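Local structure of RNA-dependent RNA polymerase (Toscana virus, 6QW0) at residues Y24-I28 against V186-F191; K78-F83 against F129-M133. The protein is the cap-snatching endonuclease part of the viral L protein, which probably cleaves capped host RNAs to supply primers for viral transcription. One frame throughout, in Å; residues are numbered along the deposited sequence.

Interaction 1 of 2, residues Y24-I28 against V186-F191; sequences YESSI and VNEIVF. With SO4 (sulfate ion), chain E.
Asn187, on helix 183-203, presents its side-chain amide to the backbone N-H and the hydroxyl of Ser27 and shows how one side chain can fasten a segment leaving a strand to a helix beneath it. Its CB lies beside CG1 of Ile28, and the two side chains run past each other in opposite directions. With CG anti to the carbonyl carbon (chi1 -76°), the amide carbon is carried up beside Ser27, where both ends of the group find a partner. OD1 accepts the N-H of Ser27 at 2.8 Å from Ser27 N, in a nearly straight bond (167°) whose donor is tilted 20° from the carbonyl plane. ND2 gives a hydrogen to Ser27 OG at 3.0 Å, with that hydroxyl close to the amide plane, so the two bonds together fix the rotation of the amide. A water lies within hydrogen-bonding distance of Glu25 O, Ser27 OG and Asn187 OD1.

Apolar groups continue the contact on either side of Asn187 along the helix. About one turn farther along, CG1 of Val190 receives CD1 of Ile28 (3.8 Å), which also comes near CB of Phe191, while Ile28 CG2 reaches the edge of the Phe191 ring. At the strand end, CG2 of Val186 meets CB of Tyr24 at 3.6 Å and approaches its ring obliquely; the phenol OH is held elsewhere, by the backbone O of Leu179 and N of Leu181. Above the loop, O4 of a sulfate, probably from the crystallisation liquor, accepts from Ser26 OG (2.7 Å) and Ile28 N (2.9 Å), and Tyr29 N and Arg194 hold the ion further. The end of strand 22-25 and the residues after it thus pack on helix 183-203, which lies against the mixed sheet of the PDDEXK-type endonuclease fold.

Interaction 2 of 2, residues K78-F83 against F129-M133; sequences KHDFTF and FTTTM. With MN3 (manganese (III) ion), chain C; SO4 (sulfate ion), chain G.
Phe83 and Phe129 lie almost flat against each other, their planes 6° apart and their centroids 4.5 Å apart, in an offset stack that sits next to a metal site, since Phe129 serves both. The rings are displaced so that each covers the other residue's CB: Phe129 CB sits over the centre of the Phe83 ring, 3.5 Å from its centroid, whereas Phe83 CB lies nearer the rim of the Phe129 ring. Thr82 CG2 occupies the opposite face of Phe83, whose edge faces Thr130 O and Thr131 CG2.

His79, one helical turn earlier, has CG anti to its backbone N (chi1 171°), which swings the imidazole toward the strand. Its NE2 and Phe129 O each bind one manganese (III) ion at 2.3 Å, with the carbonyl oxygen lying in the plane of the imidazole at its edge. Asp114, Glu128 and two waters complete the sphere, forming the metal site of a His-containing PDDEXK-type cap-snatching nuclease. Across the ring, ND1 donates to Asp80 OD1 (2.9 Å), which is met on its anti side, and this bond steadies the imidazole plane.

Beyond the metal, a sulfate, probably from the crystallisation liquor, is gripped by the hydroxyls of Thr130 (OG1 to O3, 2.7 Å) and Thr131 (OG1 to O1, 2.8 Å). Farther along, Lys78 and the selenomethionine at Met133 cross at about a right angle, with NZ 3.5 Å from SE.

How the interactions relate
From the N terminus, strand 22-25 and the loop after it come first, and interaction 1 closes its long loop only when the chain reaches helix 183-203. Inside that loop lies interaction 2, which joins helix 77-82 to the end of strand 124-131 and closes a shorter one; the two are therefore nested and do not cross. Both reach the same mixed sheet, interaction 1 through strand 22-25, paired with strand 174-177, and interaction 2 through strand 124-131, beside strand 163-171. Their centres are 13 Å apart, and they touch where Ile189 of interaction 1 packs on interaction 2, its O 3.7 Å from Thr82 CG2 and its CG2 3.9 Å from Phe83 CE1.

Interaction 1 of 2, residues Y24-I28 against V186-F191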
ATOM      1  N   TYR A  24      12.264   5.818  -6.802  1.00 22.02           N
ATOM      2  CA  TYR A  24      11.690   5.840  -8.136  1.00 22.79           C
ATOM      3  C   TYR A  24      11.166   7.239  -8.410  1.00 23.46           C
ATOM      4  O   TYR A  24      10.556   7.852  -7.535  1.00 23.92           O
ATOM      5  CB  TYR A  24      10.520   4.871  -8.266  1.00 24.45           C
ATOM      6  CG  TYR A  24      10.840   3.407  -8.092  1.00 24.08           C
ATOM      7  CD1 TYR A  24      11.202   2.634  -9.174  1.00 22.13           C
ATOM      8  CD2 TYR A  24      10.723   2.797  -6.853  1.00 23.56           C
ATOM      9  CE1 TYR A  24      11.454   1.287  -9.045  1.00 23.88           C
ATOM     10  CE2 TYR A  24      10.989   1.438  -6.708  1.00 23.47           C
ATOM     11  CZ  TYR A  24      11.346   0.699  -7.817  1.00 24.29           C
ATOM     12  OH  TYR A  24      11.600  -0.650  -7.727  1.00 28.12           O
ATOM     13  N   GLU A  25      11.404   7.745  -9.614  1.00 25.21           N
ATOM     14  CA  GLU A  25      10.855   9.036 -10.003  1.00 25.10           C
ATOM     15  C   GLU A  25       9.679   8.824 -10.941  1.00 24.64           C
ATOM     16  O   GLU A  25       9.724   7.958 -11.819  1.00 26.78           O
ATOM     17  CB  GLU A  25      11.921   9.903 -10.683  1.00 27.16           C
ATOM     18  CG  GLU A  25      12.985  10.444  -9.726  1.00 33.17           C
ATOM     19  CD  GLU A  25      13.989   9.384  -9.293  1.00 42.84           C
ATOM     20  OE1 GLU A  25      14.283   9.296  -8.080  1.00 47.34           O
ATOM     21  OE2 GLU A  25      14.484   8.636 -10.165  1.00 43.02           O
ATOM     22  N   SER A  26       8.626   9.622 -10.759  1.00 27.30           N
ATOM     23  CA  SER A  26       7.511   9.568 -11.692  1.00 24.85           C
ATOM     24  C   SER A  26       7.912  10.180 -13.035  1.00 27.28           C
ATOM     25  O   SER A  26       8.879  10.942 -13.147  1.00 31.00           O
ATOM     26  CB  SER A  26       6.278  10.282 -11.130  1.00 28.36           C
ATOM     27  OG  SER A  26       6.575  11.590 -10.676  1.00 31.48           O
ATOM     28  N   SER A  27       7.156   9.818 -14.062  1.00 25.99           N
ATOM     29  CA  SER A  27       7.375  10.295 -15.425  1.00 29.00           C
ATOM     30  C   SER A  27       6.019  10.525 -16.076  1.00 27.60           C
ATOM     31  O   SER A  27       5.737  10.067 -17.184  1.00 33.42           O
ATOM     32  CB  SER A  27       8.229   9.306 -16.215  1.00 28.33           C
ATOM     33  OG  SER A  27       7.571   8.052 -16.338  1.00 32.04           O
ATOM     34  N   ILE A  28       5.153  11.234 -15.358  1.00 30.80           N
ATOM     35  CA  ILE A  28       3.787  11.435 -15.823  1.00 32.71           C
ATOM     36  C   ILE A  28       3.768  12.495 -16.910  1.00 40.64           C
ATOM     37  O   ILE A  28       3.036  12.379 -17.903  1.00 45.36           O
ATOM     38  CB  ILE A  28       2.874  11.808 -14.642  1.00 27.75           C
ATOM     39  CG1 ILE A  28       2.730  10.631 -13.676  1.00 29.43           C
ATOM     40  CG2 ILE A  28       1.512  12.249 -15.135  1.00 33.41           C
ATOM     41  CD1 ILE A  28       2.151  11.045 -12.320  1.00 31.00           C
ATOM     42  N   VAL A 186       4.868   2.888 -10.970  1.00 21.80           N
ATOM     43  CA  VAL A 186       5.202   4.083 -10.195  1.00 20.37           C
ATOM     44  C   VAL A 186       4.263   5.224 -10.560  1.00 20.80           C
ATOM     45  O   VAL A 186       3.711   5.904  -9.687  1.00 22.51           O
ATOM     46  CB  VAL A 186       6.668   4.482 -10.439  1.00 25.06           C
ATOM     47  CG1 VAL A 186       6.978   5.867  -9.849  1.00 23.78           C
ATOM     48  CG2 VAL A 186       7.620   3.412  -9.886  1.00 22.28           C
ATOM     49  N   ASN A 187       4.072   5.435 -11.861  1.00 22.56           N
ATOM     50  CA  ASN A 187       3.217   6.521 -12.334  1.00 25.15           C
ATOM     51  C   ASN A 187       1.773   6.367 -11.867  1.00 25.32           C
ATOM     52  O   ASN A 187       1.100   7.365 -11.589  1.00 24.76           O
ATOM     53  CB  ASN A 187       3.280   6.603 -13.859  1.00 24.39           C
ATOM     54  CG  ASN A 187       4.564   7.233 -14.353  1.00 25.48           C
ATOM     55  OD1 ASN A 187       5.342   7.792 -13.576  1.00 25.94           O
ATOM     56  ND2 ASN A 187       4.788   7.155 -15.661  1.00 29.92           N
ATOM     57  N   GLU A 188       1.255   5.133 -11.798  1.00 19.99           N
ATOM     58  CA  GLU A 188      -0.134   4.969 -11.365  1.00 22.11           C
ATOM     59  C   GLU A 188      -0.301   5.354  -9.899  1.00 21.99           C
ATOM     60  O   GLU A 188      -1.252   6.050  -9.535  1.00 22.94           O
ATOM     61  CB  GLU A 188      -0.603   3.532 -11.610  1.00 24.72           C
ATOM     62  CG  GLU A 188      -2.124   3.354 -11.518  1.00 22.84           C
ATOM     63  CD  GLU A 188      -2.863   3.965 -12.709  1.00 25.57           C
ATOM     64  OE1 GLU A 188      -2.200   4.327 -13.704  1.00 27.97           O
ATOM     65  OE2 GLU A 188      -4.096   4.095 -12.628  1.00 25.94           O
ATOM     66  N   ILE A 189       0.639   4.937  -9.046  1.00 21.98           N
ATOM     67  CA  ILE A 189       0.598   5.330  -7.644  1.00 22.48           C
ATOM     68  C   ILE A 189       0.690   6.849  -7.504  1.00 23.18           C
ATOM     69  O   ILE A 189      -0.113   7.475  -6.802  1.00 24.26           O
ATOM     70  CB  ILE A 189       1.718   4.614  -6.865  1.00 21.25           C
ATOM     71  CG1 ILE A 189       1.416   3.106  -6.805  1.00 24.05           C
ATOM     72  CG2 ILE A 189       1.871   5.201  -5.467  1.00 24.00           C
ATOM     73  CD1 ILE A 189       2.666   2.232  -6.658  1.00 22.93           C
ATOM     74  N   VAL A 190       1.679   7.460  -8.160  1.00 22.96           N
ATOM     75  CA  VAL A 190       1.855   8.907  -8.053  1.00 22.43           C
ATOM     76  C   VAL A 190       0.657   9.646  -8.647  1.00 21.01           C
ATOM     77  O   VAL A 190       0.146  10.598  -8.047  1.00 22.99           O
ATOM     78  CB  VAL A 190       3.175   9.336  -8.719  1.00 19.97           C
ATOM     79  CG1 VAL A 190       3.307  10.865  -8.707  1.00 22.77           C
ATOM     80  CG2 VAL A 190       4.368   8.709  -8.007  1.00 23.03           C
ATOM     81  N   PHE A 191       0.178   9.207  -9.807  1.00 19.78           N
ATOM     82  CA  PHE A 191      -0.987   9.852 -10.423  1.00 20.11           C
ATOM     83  C   PHE A 191      -2.199   9.831  -9.490  1.00 23.37           C
ATOM     84  O   PHE A 191      -2.896  10.840  -9.325  1.00 24.23           O
ATOM     85  CB  PHE A 191      -1.302   9.163 -11.748  1.00 22.40           C
ATOM     86  CG  PHE A 191      -2.343   9.868 -12.573  1.00 20.56           C
ATOM     87  CD1 PHE A 191      -3.690   9.581 -12.398  1.00 23.93           C
ATOM     88  CD2 PHE A 191      -1.980  10.804 -13.527  1.00 24.33           C
ATOM     89  CE1 PHE A 191      -4.661  10.212 -13.154  1.00 23.77           C
ATOM     90  CE2 PHE A 191      -2.950  11.444 -14.293  1.00 24.67           C
ATOM     91  CZ  PHE A 191      -4.285  11.149 -14.110  1.00 25.05           C
TER
HETATM   92  S   SO4 E 303       6.595  14.023 -13.486  1.00 42.63           S
HETATM   93  O1  SO4 E 303       6.526  14.026 -14.939  1.00 46.70           O
HETATM   94  O2  SO4 E 303       5.816  15.134 -12.947  1.00 48.29           O
HETATM   95  O3  SO4 E 303       7.994  14.147 -13.070  1.00 51.66           O
HETATM   96  O4  SO4 E 303       6.045  12.763 -13.008  1.00 34.43           O
HETATM   97  O   HOH W   1       8.085   6.324 -13.930  1.00 34.00           O

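Interaction 2 of 2, residues K78-F83 against F129-M133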
ATOM      1  N   LYS A  78      -6.747  10.143   1.459  1.00 30.27           N
ATOM      2  CA  LYS A  78      -5.595  10.221   0.563  1.00 26.21           C
ATOM      3  C   LYS A  78      -4.877   8.881   0.490  1.00 23.91           C
ATOM      4  O   LYS A  78      -4.530   8.410  -0.595  1.00 26.67           O
ATOM      5  CB  LYS A  78      -4.630  11.319   1.020  1.00 29.10           C
ATOM      6  CG  LYS A  78      -5.041  12.724   0.597  1.00 33.43           C
ATOM      7  CD  LYS A  78      -4.002  13.769   0.988  1.00 34.80           C
ATOM      8  CE  LYS A  78      -3.857  13.874   2.500  1.00 41.75           C
ATOM      9  NZ  LYS A  78      -2.836  14.892   2.882  1.00 44.02           N
ATOM     10  N   HIS A  79      -4.676   8.242   1.641  1.00 27.12           N
ATOM     11  CA  HIS A  79      -3.975   6.960   1.682  1.00 28.68           C
ATOM     12  C   HIS A  79      -4.772   5.880   0.958  1.00 26.09           C
ATOM     13  O   HIS A  79      -4.242   5.174   0.086  1.00 24.01           O
ATOM     14  CB  HIS A  79      -3.722   6.598   3.151  1.00 25.51           C
ATOM     15  CG  HIS A  79      -3.208   5.210   3.392  1.00 25.61           C
ATOM     16  ND1 HIS A  79      -4.019   4.095   3.367  1.00 26.84           N
ATOM     17  CD2 HIS A  79      -1.974   4.773   3.740  1.00 24.22           C
ATOM     18  CE1 HIS A  79      -3.300   3.023   3.659  1.00 27.33           C
ATOM     19  NE2 HIS A  79      -2.059   3.409   3.897  1.00 24.55           N
ATOM     20  N   ASP A  80      -6.058   5.761   1.287  1.00 26.41           N
ATOM     21  CA  ASP A  80      -6.863   4.673   0.750  1.00 27.55           C
ATOM     22  C   ASP A  80      -7.095   4.833  -0.746  1.00 28.08           C
ATOM     23  O   ASP A  80      -7.043   3.851  -1.489  1.00 30.49           O
ATOM     24  CB  ASP A  80      -8.187   4.591   1.510  1.00 29.03           C
ATOM     25  CG  ASP A  80      -8.004   4.045   2.912  1.00 35.56           C
ATOM     26  OD1 ASP A  80      -6.874   3.617   3.243  1.00 34.49           O
ATOM     27  OD2 ASP A  80      -8.984   4.041   3.684  1.00 41.74           O
ATOM     28  N   PHE A  81      -7.324   6.061  -1.215  1.00 27.41           N
ATOM     29  CA  PHE A  81      -7.516   6.259  -2.652  1.00 27.78           C
ATOM     30  C   PHE A  81      -6.232   5.993  -3.425  1.00 24.25           C
ATOM     31  O   PHE A  81      -6.262   5.358  -4.486  1.00 24.46           O
ATOM     32  CB  PHE A  81      -8.036   7.672  -2.936  1.00 25.73           C
ATOM     33  CG  PHE A  81      -8.377   7.920  -4.388  1.00 28.03           C
ATOM     34  CD1 PHE A  81      -7.424   8.410  -5.266  1.00 24.01           C
ATOM     35  CD2 PHE A  81      -9.656   7.675  -4.870  1.00 30.40           C
ATOM     36  CE1 PHE A  81      -7.724   8.641  -6.601  1.00 27.72           C
ATOM     37  CE2 PHE A  81      -9.963   7.904  -6.210  1.00 30.84           C
ATOM     38  CZ  PHE A  81      -8.993   8.385  -7.072  1.00 30.90           C
ATOM     39  N   THR A  82      -5.096   6.475  -2.917  1.00 21.67           N
ATOM     40  CA  THR A  82      -3.842   6.318  -3.647  1.00 22.67           C
ATOM     41  C   THR A  82      -3.574   4.858  -3.985  1.00 21.58           C
ATOM     42  O   THR A  82      -3.195   4.531  -5.113  1.00 24.12           O
ATOM     43  CB  THR A  82      -2.685   6.881  -2.821  1.00 24.02           C
ATOM     44  OG1 THR A  82      -2.845   8.299  -2.690  1.00 25.85           O
ATOM     45  CG2 THR A  82      -1.351   6.565  -3.479  1.00 22.08           C
ATOM     46  N   PHE A  83      -3.786   3.966  -3.018  1.00 22.52           N
ATOM     47  CA  PHE A  83      -3.385   2.575  -3.160  1.00 24.50           C
ATOM     48  C   PHE A  83      -4.564   1.659  -3.455  1.00 25.13           C
ATOM     49  O   PHE A  83      -4.406   0.431  -3.439  1.00 26.18           O
ATOM     50  CB  PHE A  83      -2.633   2.135  -1.898  1.00 22.85           C
ATOM     51  CG  PHE A  83      -1.368   2.920  -1.663  1.00 21.87           C
ATOM     52  CD1 PHE A  83      -0.217   2.611  -2.363  1.00 23.13           C
ATOM     53  CD2 PHE A  83      -1.341   3.975  -0.764  1.00 21.81           C
ATOM     54  CE1 PHE A  83       0.960   3.342  -2.176  1.00 24.33           C
ATOM     55  CE2 PHE A  83      -0.162   4.711  -0.566  1.00 20.95           C
ATOM     56  CZ  PHE A  83       0.982   4.384  -1.267  1.00 25.18           C
ATOM     57  N   PHE A 129       1.574   0.527   3.033  1.00 21.99           N
ATOM     58  CA  PHE A 129       1.503   1.723   2.201  1.00 19.87           C
ATOM     59  C   PHE A 129       1.610   2.968   3.074  1.00 21.15           C
ATOM     60  O   PHE A 129       1.117   2.996   4.202  1.00 24.15           O
ATOM     61  CB  PHE A 129       0.175   1.814   1.430  1.00 20.82           C
ATOM     62  CG  PHE A 129      -0.249   0.557   0.707  1.00 20.39           C
ATOM     63  CD1 PHE A 129       0.622  -0.169  -0.087  1.00 22.18           C
ATOM     64  CD2 PHE A 129      -1.575   0.148   0.782  1.00 24.34           C
ATOM     65  CE1 PHE A 129       0.179  -1.317  -0.756  1.00 24.77           C
ATOM     66  CE2 PHE A 129      -2.016  -0.990   0.114  1.00 26.12           C
ATOM     67  CZ  PHE A 129      -1.137  -1.716  -0.651  1.00 24.91           C
ATOM     68  N   THR A 130       2.210   4.024   2.534  1.00 21.90           N
ATOM     69  CA  THR A 130       2.238   5.273   3.279  1.00 22.88           C
ATOM     70  C   THR A 130       2.424   6.414   2.287  1.00 22.26           C
ATOM     71  O   THR A 130       2.749   6.194   1.116  1.00 23.39           O
ATOM     72  CB  THR A 130       3.328   5.249   4.371  1.00 26.22           C
ATOM     73  OG1 THR A 130       3.181   6.370   5.259  1.00 28.01           O
ATOM     74  CG2 THR A 130       4.714   5.257   3.764  1.00 24.86           C
ATOM     75  N   THR A 131       2.121   7.627   2.745  1.00 25.94           N
ATOM     76  CA  THR A 131       2.198   8.827   1.916  1.00 24.50           C
ATOM     77  C   THR A 131       3.014   9.884   2.647  1.00 27.74           C
ATOM     78  O   THR A 131       3.255   9.788   3.852  1.00 32.53           O
ATOM     79  CB  THR A 131       0.809   9.406   1.607  1.00 29.07           C
ATOM     80  OG1 THR A 131       0.244   9.931   2.817  1.00 34.04           O
ATOM     81  CG2 THR A 131      -0.128   8.340   1.052  1.00 29.83           C
ATOM     82  N   THR A 132       3.417  10.914   1.905  1.00 28.23           N
ATOM     83  CA  THR A 132       4.022  12.089   2.514  1.00 27.69           C
ATOM     84  C   THR A 132       3.673  13.300   1.665  1.00 28.81           C
ATOM     85  O   THR A 132       3.578  13.198   0.441  1.00 27.71           O
ATOM     86  CB  THR A 132       5.547  11.971   2.645  1.00 31.07           C
ATOM     87  OG1 THR A 132       6.053  13.163   3.259  1.00 32.40           O
ATOM     88  CG2 THR A 132       6.213  11.796   1.287  1.00 28.49           C
HETATM   89  N   MSE A 133       3.482  14.438   2.323  1.00 29.54           N
HETATM   90  CA  MSE A 133       3.279  15.696   1.613  1.00 32.82           C
HETATM   91  C   MSE A 133       4.614  16.397   1.329  1.00 35.20           C
HETATM   92  O   MSE A 133       4.640  17.487   0.757  1.00 33.58           O
HETATM   93  CB  MSE A 133       2.361  16.613   2.424  1.00 32.14           C
HETATM   94  CG  MSE A 133       0.974  16.045   2.666  1.00 30.57           C
HETATM   95 SE   MSE A 133      -0.038  15.899   1.012  1.00 41.32          SE
HETATM   96  CE  MSE A 133      -0.169  17.807   0.584  1.00 36.35           C
TER
HETATM   97 MN   MN3 C 301      -0.689   2.287   5.382  1.00 23.82          MN
HETATM   98  S   SO4 G 305      -0.196   7.706   5.855  1.00 61.92           S
HETATM   99  O1  SO4 G 305      -0.646   7.881   4.480  1.00 44.27           O
HETATM  100  O2  SO4 G 305      -1.367   7.603   6.716  1.00 63.97           O
HETATM  101  O3  SO4 G 305       0.625   6.500   5.999  1.00 36.03           O
HETATM  102  O4  SO4 G 305       0.590   8.874   6.238  1.00 59.67           O
HETATM  103  O   HOH W   2      -0.395  12.731   2.654  1.00 33.47           O
HETATM  104  O   HOH W   3      -2.353   2.347   7.062  1.00 31.17           O
HETATM  105  O   HOH W   4      -0.371   4.139   6.811  1.00 28.80           O